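Ofchtiv-g5 (Ostrinia furnacalis, PDB 6JM8) probably hydrolyses the beta-1,4-glycosidic bonds of chitin as a group IV insect chitinase of glycoside hydrolase family 18. Local coordinates at residues A[243-248]-A[340-345]; A[162-167]-A[189-194]; A[7-12]-A[35-40]. All blocks are in the same frame, centred on the assembly; numbering follows the deposited sequence.

Contact 1 of 3, residues A[243-248]-A[340-345]; sequences LVMGVP and RGIMLW. With NAG (2-acetamido-2-deoxy-beta-D-glucopyranose), chain B; NAG (2-acetamido-2-deoxy-beta-D-glucopyranose), chain C.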
loop_
_atom_site.group_PDB
_atom_site.type_symbol
_atom_site.label_atom_id
_atom_site.label_comp_id
_atom_site.label_asym_id
_atom_site.label_seq_id
_atom_site.Cartn_x
_atom_site.Cartn_y
_atom_site.Cartn_z
ATOM N N LEU A 243 -2.541 8.860 -11.504
ATOM C CA LEU A 243 -1.730 8.786 -10.297
ATOM C C LEU A 243 -2.644 8.670 -9.085
ATOM O O LEU A 243 -3.406 9.595 -8.781
ATOM C CB LEU A 243 -0.816 10.006 -10.169
ATOM C CG LEU A 243 0.464 9.817 -9.342
ATOM C CD1 LEU A 243 1.413 10.983 -9.557
ATOM C CD2 LEU A 243 0.182 9.647 -7.852
ATOM N N VAL A 244 -2.548 7.542 -8.389
ATOM C CA VAL A 244 -3.246 7.312 -7.131
ATOM C C VAL A 244 -2.206 7.291 -6.020
ATOM O O VAL A 244 -1.231 6.532 -6.086
ATOM C CB VAL A 244 -4.053 6.005 -7.168
ATOM C CG1 VAL A 244 -4.704 5.746 -5.829
ATOM C CG2 VAL A 244 -5.103 6.070 -8.261
ATOM N N MET A 245 -2.409 8.130 -5.008
ATOM C CA MET A 245 -1.426 8.331 -3.952
ATOM C C MET A 245 -1.699 7.373 -2.801
ATOM O O MET A 245 -2.806 7.350 -2.252
ATOM C CB MET A 245 -1.456 9.778 -3.464
ATOM C CG MET A 245 -0.334 10.133 -2.506
ATOM S SD MET A 245 -0.507 11.797 -1.833
ATOM C CE MET A 245 -1.149 11.431 -0.202
ATOM N N GLY A 246 -0.685 6.592 -2.433
ATOM C CA GLY A 246 -0.828 5.669 -1.328
ATOM C C GLY A 246 -0.754 6.361 0.022
ATOM O O GLY A 246 -0.045 7.348 0.208
ATOM N N VAL A 247 -1.526 5.836 0.971
ATOM C CA VAL A 247 -1.438 6.263 2.370
ATOM C C VAL A 247 -1.467 5.040 3.265
ATOM O O VAL A 247 -2.084 4.015 2.943
ATOM C CB VAL A 247 -2.586 7.222 2.764
ATOM C CG1 VAL A 247 -2.596 8.455 1.874
ATOM C CG2 VAL A 247 -3.931 6.517 2.713
ATOM N N PRO A 248 -0.789 5.118 4.414
ATOM C CA PRO A 248 -0.756 3.965 5.322
ATOM C C PRO A 248 -1.806 4.028 6.421
ATOM O O PRO A 248 -2.048 5.089 7.005
ATOM C CB PRO A 248 0.661 4.034 5.901
ATOM C CG PRO A 248 0.974 5.506 5.925
ATOM C CD PRO A 248 0.144 6.176 4.842
ATOM N N ARG A 340 -5.688 11.357 -9.105
ATOM C CA ARG A 340 -6.859 10.545 -9.417
ATOM C C ARG A 340 -7.574 10.068 -8.161
ATOM O O ARG A 340 -8.801 9.918 -8.167
ATOM C CB ARG A 340 -6.448 9.354 -10.280
ATOM C CG ARG A 340 -7.606 8.476 -10.707
ATOM C CD ARG A 340 -8.530 9.204 -11.669
ATOM N NE ARG A 340 -9.683 8.388 -12.039
ATOM C CZ ARG A 340 -9.624 7.316 -12.825
ATOM N NH1 ARG A 340 -8.466 6.916 -13.333
ATOM N NH2 ARG A 340 -10.728 6.641 -13.102
ATOM N N GLY A 341 -6.838 9.826 -7.081
ATOM C CA GLY A 341 -7.472 9.376 -5.858
ATOM C C GLY A 341 -6.451 8.900 -4.843
ATOM O O GLY A 341 -5.271 9.255 -4.911
ATOM N N ILE A 342 -6.934 8.095 -3.900
ATOM C CA ILE A 342 -6.145 7.613 -2.774
ATOM C C ILE A 342 -6.179 6.091 -2.761
ATOM O O ILE A 342 -7.232 5.478 -2.970
ATOM C CB ILE A 342 -6.668 8.179 -1.436
ATOM C CG1 ILE A 342 -6.588 9.708 -1.428
ATOM C CG2 ILE A 342 -5.899 7.588 -0.260
ATOM C CD1 ILE A 342 -5.178 10.249 -1.306
ATOM N N MET A 343 -5.017 5.489 -2.532
ATOM C CA MET A 343 -4.884 4.062 -2.280
ATOM C C MET A 343 -4.403 3.878 -0.848
ATOM O O MET A 343 -3.501 4.586 -0.394
ATOM C CB MET A 343 -3.906 3.420 -3.270
ATOM C CG MET A 343 -3.087 2.267 -2.724
ATOM S SD MET A 343 -1.764 1.798 -3.858
ATOM C CE MET A 343 -0.341 2.520 -3.046
ATOM N N LEU A 344 -5.021 2.953 -0.126
ATOM C CA LEU A 344 -4.721 2.768 1.284
ATOM C C LEU A 344 -4.260 1.345 1.547
ATOM O O LEU A 344 -4.848 0.380 1.047
ATOM C CB LEU A 344 -5.936 3.086 2.158
ATOM C CG LEU A 344 -7.192 2.258 1.901
ATOM C CD1 LEU A 344 -7.402 1.247 3.016
ATOM C CD2 LEU A 344 -8.385 3.180 1.755
ATOM N N TRP A 345 -3.200 1.225 2.339
ATOM C CA TRP A 345 -2.760 -0.056 2.870
ATOM C C TRP A 345 -2.800 0.020 4.390
ATOM O O TRP A 345 -2.027 0.771 4.995
ATOM C CB TRP A 345 -1.357 -0.414 2.386
ATOM C CG TRP A 345 -0.983 -1.753 2.860
ATOM C CD1 TRP A 345 -0.493 -2.074 4.087
ATOM C CD2 TRP A 345 -1.123 -2.982 2.145
ATOM N NE1 TRP A 345 -0.299 -3.424 4.173
ATOM C CE2 TRP A 345 -0.675 -4.008 2.994
ATOM C CE3 TRP A 345 -1.566 -3.312 0.861
ATOM C CZ2 TRP A 345 -0.661 -5.343 2.607
ATOM C CZ3 TRP A 345 -1.553 -4.637 0.478
ATOM C CH2 TRP A 345 -1.102 -5.638 1.349
HETATM C C1 NAG B . 4.027 -3.006 0.239
HETATM C C2 NAG B . 3.068 -4.143 -0.248
HETATM C C3 NAG B . 2.756 -5.149 0.871
HETATM C C4 NAG B . 3.086 -4.593 2.244
HETATM C C5 NAG B . 2.677 -3.133 2.334
HETATM C C6 NAG B . 2.919 -2.603 3.725
HETATM C C7 NAG B . 1.600 -3.519 -2.124
HETATM C C8 NAG B . 0.270 -2.958 -2.515
HETATM N N2 NAG B . 1.837 -3.605 -0.811
HETATM O O3 NAG B . 3.440 -6.379 0.665
HETATM O O4 NAG B . 2.304 -5.269 3.218
HETATM O O5 NAG B . 3.460 -2.332 1.437
HETATM O O6 NAG B . 4.287 -2.255 3.877
HETATM O O7 NAG B . 2.432 -3.857 -2.960
HETATM C C1 NAG C . 2.909 -6.467 3.680
HETATM C C2 NAG C . 2.417 -6.672 5.112
HETATM C C3 NAG C . 2.874 -8.040 5.660
HETATM C C4 NAG C . 2.519 -9.135 4.664
HETATM C C5 NAG C . 3.125 -8.783 3.319
HETATM C C6 NAG C . 2.863 -9.813 2.253
HETATM C C7 NAG C . 2.105 -4.761 6.624
HETATM C C8 NAG C . 0.637 -5.027 6.522
HETATM N N2 NAG C . 2.908 -5.586 5.944
HETATM O O3 NAG C . 2.285 -8.291 6.933
HETATM O O4 NAG C . 2.964 -10.425 5.045
HETATM O O5 NAG C . 2.528 -7.570 2.874
HETATM O O6 NAG C . 3.581 -9.455 1.091
HETATM O O7 NAG C . 2.551 -3.852 7.315
#
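Val247 and Ile342 meet through their methyl groups, CG2 to CG2 at 3.7 Å, with the two side chains crossing at about a right angle. Val247 CG2 sits between its own backbone N and carbonyl carbon (CG1 chi1 -58°), and from there it also meets Leu344 CB at 4.0 Å. On the face of Val244 and Met343 the packing is closer. Val244 CG1 lies 3.5 Å from Met343 CB. Met343 bends at its last torsion, which brings CE to 3.6 Å from Gly246 CA, against bare backbone. The backbone bonds of the parallel pair run alternately from one strand and the other. Met245 N gives to Gly341 O, Met343 N to Met245 O at 2.9 Å, Val247 N to Met343 O, and Trp345 N to Val247 O. This last bond is straight (165° at the hydrogen) and fixes the backbone of the pocket residue Trp345. The Trp345 ring carries the sugar: C5 of NAG (chain B) lies 3.4 Å above one face, toward the rim, while C8 of NAG (chain C) lies at the ring edge. This is consistent with the tryptophan floor of family 18 substrate clefts. Outward, Ile342 and Leu344 rest on helix 362-372, and Met245 on helix 226-236. Strand 187-191 bonds to the other edge of 243-248, and strand 5-11 to that of 341-345, as in the TIM barrel.

Contact 2 of 3, residues A[162-167]-A[189-194]; sequences TVAVSA and GVMTYD. With NAG (2-acetamido-2-deoxy-beta-D-glucopyranose), chain B; NAG (2-acetamido-2-deoxy-beta-D-glucopyranose), chain D; NAG (2-acetamido-2-deoxy-beta-D-glucopyranose), chain E.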
loop_
_atom_site.group_PDB
_atom_site.type_symbol
_atom_site.label_atom_id
_atom_site.label_comp_id
_atom_site.label_asym_id
_atom_site.label_seq_id
_atom_site.Cartn_x
_atom_site.Cartn_y
_atom_site.Cartn_z
ATOM N N THR A 162 -4.094 -2.439 -13.172
ATOM C CA THR A 162 -3.467 -1.445 -12.316
ATOM C C THR A 162 -2.164 -2.010 -11.762
ATOM O O THR A 162 -1.920 -3.218 -11.806
ATOM C CB THR A 162 -4.390 -1.027 -11.162
ATOM O OG1 THR A 162 -4.477 -2.091 -10.206
ATOM C CG2 THR A 162 -5.788 -0.715 -11.682
ATOM N N VAL A 163 -1.318 -1.120 -11.249
ATOM C CA VAL A 163 -0.041 -1.508 -10.663
ATOM C C VAL A 163 0.168 -0.750 -9.363
ATOM O O VAL A 163 -0.351 0.355 -9.170
ATOM C CB VAL A 163 1.151 -1.257 -11.618
ATOM C CG1 VAL A 163 0.997 -2.058 -12.903
ATOM C CG2 VAL A 163 1.297 0.234 -11.917
ATOM N N ALA A 164 0.927 -1.364 -8.462
ATOM C CA ALA A 164 1.460 -0.701 -7.281
ATOM C C ALA A 164 2.972 -0.624 -7.431
ATOM O O ALA A 164 3.617 -1.626 -7.758
ATOM C CB ALA A 164 1.082 -1.446 -6.001
ATOM N N VAL A 165 3.535 0.564 -7.201
ATOM C CA VAL A 165 4.922 0.851 -7.543
ATOM C C VAL A 165 5.610 1.575 -6.394
ATOM O O VAL A 165 4.972 2.232 -5.568
ATOM C CB VAL A 165 5.025 1.699 -8.829
ATOM C CG1 VAL A 165 4.426 0.956 -10.014
ATOM C CG2 VAL A 165 4.330 3.034 -8.625
ATOM N N SER A 166 6.936 1.447 -6.353
ATOM C CA SER A 166 7.732 2.190 -5.388
ATOM C C SER A 166 7.611 3.690 -5.651
ATOM O O SER A 166 7.341 4.135 -6.771
ATOM C CB SER A 166 9.198 1.753 -5.437
ATOM O OG SER A 166 9.777 2.015 -6.703
ATOM N N ALA A 167 7.824 4.475 -4.595
ATOM C CA ALA A 167 7.438 5.882 -4.585
ATOM C C ALA A 167 8.574 6.822 -4.975
ATOM O O ALA A 167 8.459 7.563 -5.957
ATOM C CB ALA A 167 6.890 6.254 -3.200
ATOM N N GLY A 189 -0.800 3.079 -8.705
ATOM C CA GLY A 189 -0.872 3.297 -7.274
ATOM C C GLY A 189 0.505 3.431 -6.658
ATOM O O GLY A 189 1.203 2.433 -6.466
ATOM N N VAL A 190 0.904 4.660 -6.344
ATOM C CA VAL A 190 2.251 4.927 -5.850
ATOM C C VAL A 190 2.288 4.678 -4.348
ATOM O O VAL A 190 1.557 5.318 -3.583
ATOM C CB VAL A 190 2.684 6.360 -6.187
ATOM C CG1 VAL A 190 4.147 6.560 -5.850
ATOM C CG2 VAL A 190 2.424 6.654 -7.659
ATOM N N MET A 191 3.147 3.753 -3.921
ATOM C CA MET A 191 3.219 3.335 -2.521
ATOM C C MET A 191 4.013 4.375 -1.735
ATOM O O MET A 191 5.178 4.185 -1.374
ATOM C CB MET A 191 3.826 1.943 -2.413
ATOM C CG MET A 191 2.915 0.857 -2.965
ATOM S SD MET A 191 3.610 -0.804 -2.911
ATOM C CE MET A 191 5.066 -0.595 -3.928
ATOM N N THR A 192 3.348 5.495 -1.455
ATOM C CA THR A 192 3.961 6.622 -0.751
ATOM C C THR A 192 3.886 6.415 0.763
ATOM O O THR A 192 3.273 7.176 1.512
ATOM C CB THR A 192 3.303 7.932 -1.170
ATOM O OG1 THR A 192 1.902 7.721 -1.384
ATOM C CG2 THR A 192 3.930 8.447 -2.455
ATOM N N TYR A 193 4.530 5.336 1.195
ATOM C CA TYR A 193 4.714 5.022 2.604
ATOM C C TYR A 193 5.937 4.120 2.701
ATOM O O TYR A 193 6.614 3.860 1.701
ATOM C CB TYR A 193 3.459 4.381 3.207
ATOM C CG TYR A 193 2.773 3.373 2.311
ATOM C CD1 TYR A 193 3.341 2.128 2.072
ATOM C CD2 TYR A 193 1.553 3.662 1.712
ATOM C CE1 TYR A 193 2.717 1.203 1.260
ATOM C CE2 TYR A 193 0.921 2.740 0.897
ATOM C CZ TYR A 193 1.508 1.512 0.675
ATOM O OH TYR A 193 0.890 0.588 -0.133
ATOM N N ASP A 194 6.222 3.644 3.913
ATOM C CA ASP A 194 7.469 2.933 4.196
ATOM C C ASP A 194 8.684 3.775 3.818
ATOM O O ASP A 194 9.708 3.244 3.383
ATOM C CB ASP A 194 7.524 1.574 3.488
ATOM C CG ASP A 194 6.376 0.668 3.876
ATOM O OD1 ASP A 194 5.934 0.725 5.042
ATOM O OD2 ASP A 194 5.913 -0.101 3.009
HETATM C C1 NAG B . 4.027 -3.006 0.239
HETATM C C2 NAG B . 3.068 -4.143 -0.248
HETATM C C3 NAG B . 2.756 -5.149 0.871
HETATM C C4 NAG B . 3.086 -4.593 2.244
HETATM C C5 NAG B . 2.677 -3.133 2.334
HETATM C C6 NAG B . 2.919 -2.603 3.725
HETATM C C7 NAG B . 1.600 -3.519 -2.124
HETATM C C8 NAG B . 0.270 -2.958 -2.515
HETATM N N2 NAG B . 1.837 -3.605 -0.811
HETATM O O3 NAG B . 3.440 -6.379 0.665
HETATM O O4 NAG B . 2.304 -5.269 3.218
HETATM O O5 NAG B . 3.460 -2.332 1.437
HETATM O O6 NAG B . 4.287 -2.255 3.877
HETATM O O7 NAG B . 2.432 -3.857 -2.960
HETATM C C1 NAG D . 9.035 -2.086 1.846
HETATM C C2 NAG D . 8.255 -2.959 2.811
HETATM C C3 NAG D . 7.117 -3.692 2.088
HETATM C C4 NAG D . 6.275 -2.745 1.237
HETATM C C5 NAG D . 7.192 -1.880 0.371
HETATM C C6 NAG D . 6.478 -0.817 -0.434
HETATM C C7 NAG D . 9.111 -4.200 4.769
HETATM C C8 NAG D . 10.109 -5.210 5.256
HETATM N N2 NAG D . 9.151 -3.902 3.465
HETATM O O3 NAG D . 6.269 -4.294 3.058
HETATM O O4 NAG D . 5.391 -3.521 0.425
HETATM O O5 NAG D . 8.157 -1.203 1.186
HETATM O O6 NAG D . 7.391 -0.225 -1.344
HETATM O O7 NAG D . 8.309 -3.672 5.527
HETATM C C1 NAG E . 13.286 0.910 2.151
HETATM C C2 NAG E . 12.097 1.275 1.261
HETATM C C3 NAG E . 10.844 0.551 1.750
HETATM C C4 NAG E . 11.083 -0.945 1.941
HETATM C C5 NAG E . 12.373 -1.243 2.731
HETATM C C6 NAG E . 12.787 -2.712 2.772
HETATM C C7 NAG E . 11.885 3.428 0.093
HETATM C C8 NAG E . 11.647 4.907 0.239
HETATM N N2 NAG E . 11.867 2.713 1.226
HETATM O O1 NAG E . 14.433 1.466 1.609
HETATM O O3 NAG E . 9.810 0.770 0.803
HETATM O O4 NAG E . 9.972 -1.418 2.684
HETATM O O5 NAG E . 13.466 -0.522 2.162
HETATM O O6 NAG E . 13.542 -3.038 3.928
HETATM O O7 NAG E . 12.059 2.907 -1.003
HETATM O O HOH W 1 7.460 2.542 -1.789
#
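Val163, Val165, Gly189 and Met191 join two adjacent parallel strands of the barrel, and the contact runs on into the sugar-binding loops at their C-terminal ends. Three backbone bonds hold it. Gly189 N gives to Val163 O at 2.8 Å, Val165 N to Gly189 O, and Met191 N to Val165 O at 2.9 Å. Ala164 pairs with Gly189, and its CB points to the inner face, toward NAG (chain B). On the outer face Val165 and Val190 meet only loosely, CG2 to CG2 at 4.2 Å. Val190 CG1, anti to its backbone N (chi1 -172°), reaches Ala167 CB at 3.8 Å. Helix 226-236 backs this face through Trp233.

Met191 links the strands to the ligand. Its chain bends at the last torsion (chi3 -60°), turning CE back over the Val165 carbonyl. SD packs beside Ala164 CB at 4.0 Å and faces the acetamido oxygen O7 of NAG (chain B). The Met191 carbonyl binds a water that also contacts O6 of NAG (chain D). Inverse gamma turns centred on Met191 and Thr192 carry the chain on to Tyr193 and Asp194. The Tyr193 ring stands with one face over Met191 C and its edge toward O5 of NAG (chain B), CE1 to O5 at 3.6 Å. Asp194 OD2 accepts a bond from O6 of NAG (chain B) at 2.8 Å. OD1 forms a salt bridge with Arg252 and a hydrogen bond with Tyr250 OH, so both oxygens are held. A weak bond joins N2 of NAG (chain E) to Asp194 O. The run Met191-Thr192-Tyr193-Asp194 fits the Met-X-Tyr-Asp signature of family 18 chitinases, set at the mouth of a TIM barrel.

Contact 3 of 3, residues A[7-12]-A[35-40]; sequences VCYYGT and HLVYAF. With NAG (2-acetamido-2-deoxy-beta-D-glucopyranose), chain B.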
loop_
_atom_site.group_PDB
_atom_site.type_symbol
_atom_site.label_atom_id
_atom_site.label_comp_id
_atom_site.label_asym_id
_atom_site.label_seq_id
_atom_site.Cartn_x
_atom_site.Cartn_y
_atom_site.Cartn_z
ATOM N N VAL A 7 -9.017 3.419 -3.388
ATOM C CA VAL A 7 -8.555 2.063 -3.661
ATOM C C VAL A 7 -8.205 1.411 -2.330
ATOM O O VAL A 7 -7.185 1.742 -1.715
ATOM C CB VAL A 7 -7.356 2.062 -4.619
ATOM C CG1 VAL A 7 -6.914 0.638 -4.917
ATOM C CG2 VAL A 7 -7.695 2.805 -5.905
ATOM N N CYS A 8 -9.040 0.471 -1.883
ATOM C CA CYS A 8 -8.897 -0.149 -0.568
ATOM C C CYS A 8 -8.230 -1.513 -0.712
ATOM O O CYS A 8 -8.845 -2.463 -1.208
ATOM C CB CYS A 8 -10.255 -0.298 0.115
ATOM S SG CYS A 8 -11.122 1.232 0.497
ATOM N N TYR A 9 -6.985 -1.619 -0.254
ATOM C CA TYR A 9 -6.324 -2.914 -0.177
ATOM C C TYR A 9 -6.787 -3.663 1.066
ATOM O O TYR A 9 -6.866 -3.096 2.159
ATOM C CB TYR A 9 -4.805 -2.751 -0.148
ATOM C CG TYR A 9 -4.180 -2.584 -1.511
ATOM C CD1 TYR A 9 -4.110 -1.336 -2.108
ATOM C CD2 TYR A 9 -3.661 -3.674 -2.203
ATOM C CE1 TYR A 9 -3.545 -1.172 -3.350
ATOM C CE2 TYR A 9 -3.093 -3.519 -3.452
ATOM C CZ TYR A 9 -3.038 -2.263 -4.015
ATOM O OH TYR A 9 -2.475 -2.083 -5.254
ATOM N N TYR A 10 -7.091 -4.946 0.889
ATOM C CA TYR A 10 -7.561 -5.808 1.969
ATOM C C TYR A 10 -6.575 -6.959 2.126
ATOM O O TYR A 10 -6.512 -7.849 1.272
ATOM C CB TYR A 10 -8.975 -6.318 1.678
ATOM C CG TYR A 10 -9.499 -7.344 2.660
ATOM C CD1 TYR A 10 -9.136 -7.307 4.002
ATOM C CD2 TYR A 10 -10.361 -8.349 2.243
ATOM C CE1 TYR A 10 -9.612 -8.246 4.894
ATOM C CE2 TYR A 10 -10.844 -9.291 3.129
ATOM C CZ TYR A 10 -10.466 -9.233 4.452
ATOM O OH TYR A 10 -10.940 -10.166 5.341
ATOM N N GLY A 11 -5.802 -6.933 3.210
ATOM C CA GLY A 11 -4.932 -8.045 3.541
ATOM C C GLY A 11 -5.740 -9.215 4.062
ATOM O O GLY A 11 -6.081 -9.262 5.247
ATOM N N THR A 12 -6.042 -10.170 3.179
ATOM C CA THR A 12 -7.042 -11.189 3.481
ATOM C C THR A 12 -6.655 -12.081 4.653
ATOM O O THR A 12 -7.542 -12.665 5.287
ATOM C CB THR A 12 -7.308 -12.037 2.238
ATOM O OG1 THR A 12 -6.069 -12.529 1.713
ATOM C CG2 THR A 12 -7.991 -11.194 1.183
ATOM N N HIS A 35 -12.824 1.031 -5.312
ATOM C CA HIS A 35 -12.085 -0.133 -5.772
ATOM C C HIS A 35 -11.596 -0.904 -4.556
ATOM O O HIS A 35 -10.936 -0.333 -3.683
ATOM C CB HIS A 35 -10.895 0.273 -6.649
ATOM C CG HIS A 35 -11.279 0.979 -7.913
ATOM N ND1 HIS A 35 -11.998 2.156 -7.922
ATOM C CD2 HIS A 35 -11.025 0.686 -9.210
ATOM C CE1 HIS A 35 -12.183 2.548 -9.170
ATOM N NE2 HIS A 35 -11.600 1.675 -9.970
ATOM N N LEU A 36 -11.920 -2.193 -4.495
ATOM C CA LEU A 36 -11.453 -3.067 -3.428
ATOM C C LEU A 36 -10.516 -4.109 -4.020
ATOM O O LEU A 36 -10.826 -4.711 -5.053
ATOM C CB LEU A 36 -12.626 -3.735 -2.706
ATOM C CG LEU A 36 -13.110 -3.028 -1.439
ATOM C CD1 LEU A 36 -14.530 -3.442 -1.114
ATOM C CD2 LEU A 36 -12.179 -3.319 -0.266
ATOM N N VAL A 37 -9.376 -4.320 -3.368
ATOM C CA VAL A 37 -8.288 -5.122 -3.916
ATOM C C VAL A 37 -8.012 -6.286 -2.973
ATOM O O VAL A 37 -7.711 -6.080 -1.791
ATOM C CB VAL A 37 -7.023 -4.280 -4.140
ATOM C CG1 VAL A 37 -5.960 -5.103 -4.829
ATOM C CG2 VAL A 37 -7.352 -3.052 -4.972
ATOM N N TYR A 38 -8.100 -7.503 -3.507
ATOM C CA TYR A 38 -7.870 -8.733 -2.755
ATOM C C TYR A 38 -6.381 -9.063 -2.805
ATOM O O TYR A 38 -5.862 -9.451 -3.856
ATOM C CB TYR A 38 -8.712 -9.861 -3.350
ATOM C CG TYR A 38 -8.822 -11.130 -2.531
ATOM C CD1 TYR A 38 -7.757 -12.019 -2.433
ATOM C CD2 TYR A 38 -10.011 -11.459 -1.890
ATOM C CE1 TYR A 38 -7.865 -13.185 -1.697
ATOM C CE2 TYR A 38 -10.131 -12.625 -1.159
ATOM C CZ TYR A 38 -9.055 -13.483 -1.066
ATOM O OH TYR A 38 -9.164 -14.642 -0.333
ATOM N N ALA A 39 -5.694 -8.916 -1.676
ATOM C CA ALA A 39 -4.265 -9.191 -1.572
ATOM C C ALA A 39 -4.047 -10.428 -0.712
ATOM O O ALA A 39 -4.633 -10.537 0.370
ATOM C CB ALA A 39 -3.530 -7.994 -0.962
ATOM N N PHE A 40 -3.221 -11.369 -1.183
ATOM C CA PHE A 40 -2.599 -11.394 -2.511
ATOM C C PHE A 40 -2.806 -12.770 -3.145
ATOM O O PHE A 40 -3.017 -13.751 -2.435
ATOM C CB PHE A 40 -1.085 -11.155 -2.444
ATOM C CG PHE A 40 -0.672 -9.759 -2.091
ATOM C CD1 PHE A 40 -0.743 -8.736 -3.024
ATOM C CD2 PHE A 40 -0.132 -9.488 -0.845
ATOM C CE1 PHE A 40 -0.328 -7.460 -2.699
ATOM C CE2 PHE A 40 0.283 -8.220 -0.517
ATOM C CZ PHE A 40 0.187 -7.203 -1.443
HETATM C C1 NAG B . 4.027 -3.006 0.239
HETATM C C2 NAG B . 3.068 -4.143 -0.248
HETATM C C3 NAG B . 2.756 -5.149 0.871
HETATM C C4 NAG B . 3.086 -4.593 2.244
HETATM C C5 NAG B . 2.677 -3.133 2.334
HETATM C C6 NAG B . 2.919 -2.603 3.725
HETATM C C7 NAG B . 1.600 -3.519 -2.124
HETATM C C8 NAG B . 0.270 -2.958 -2.515
HETATM N N2 NAG B . 1.837 -3.605 -0.811
HETATM O O3 NAG B . 3.440 -6.379 0.665
HETATM O O4 NAG B . 2.304 -5.269 3.218
HETATM O O5 NAG B . 3.460 -2.332 1.437
HETATM O O6 NAG B . 4.287 -2.255 3.877
HETATM O O7 NAG B . 2.432 -3.857 -2.960
#
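Thr12 and Tyr38 form the tight end of this contact. Thr12 CG2 sits over the centre of the Tyr38 ring, 3.3 Å from its centroid, in a CH-pi contact. With chi1 at 52°, Thr12 OG1 lies between the backbone N and the carbonyl carbon and donates to Ala39 O at 2.8 Å. Thr12 N gives to the same oxygen at 3.2 Å, so two donors grip it, and this oxygen belongs to the cis peptide bond between Ala39 and Phe40. Tyr9 is packed on both faces. Val37 CB lies over one, 4.1 Å from the centroid, and C8 of NAG (chain B) over the other, 3.5 Å from CE2. The opposite end is looser. His35 is partly exposed, and its CB lies 4.1 Å from Val7 CG2, the two side chains crossing at a slant. The backbone stays well bonded there, with Cys8 N to His35 O at 2.7 Å. Cys8 is further tied by a disulfide to Cys33, and the Tyr38 hydroxyl bonds to Asp57. Strand 341-345 flanks strand 5-11, its Trp345 ring meeting Tyr9 and Phe40, while strand 77-83 flanks strand 35-43, with Ala81 against Val37.

From the N terminus, contact 3 comes first. It closes a loop of 22 residues without helix or strand and pairs the first two barrel strands. Contact 2 follows, closing a loop of 21 residues that are mostly helical. Contact 1 closes last, over 91 residues containing helix and further strands. The three are in series; none nests or crosses. Strands 187-191 and 243-256 are neighbours, so Gly246 N reaches Val190 O and Gly246 O reaches Thr192 OG1 between contacts 2 and 1. Ile342 O meets Val7 N, which joins contact 1 back to contact 3 and closes the barrel between its last and first strands. All three touch NAG (chain B).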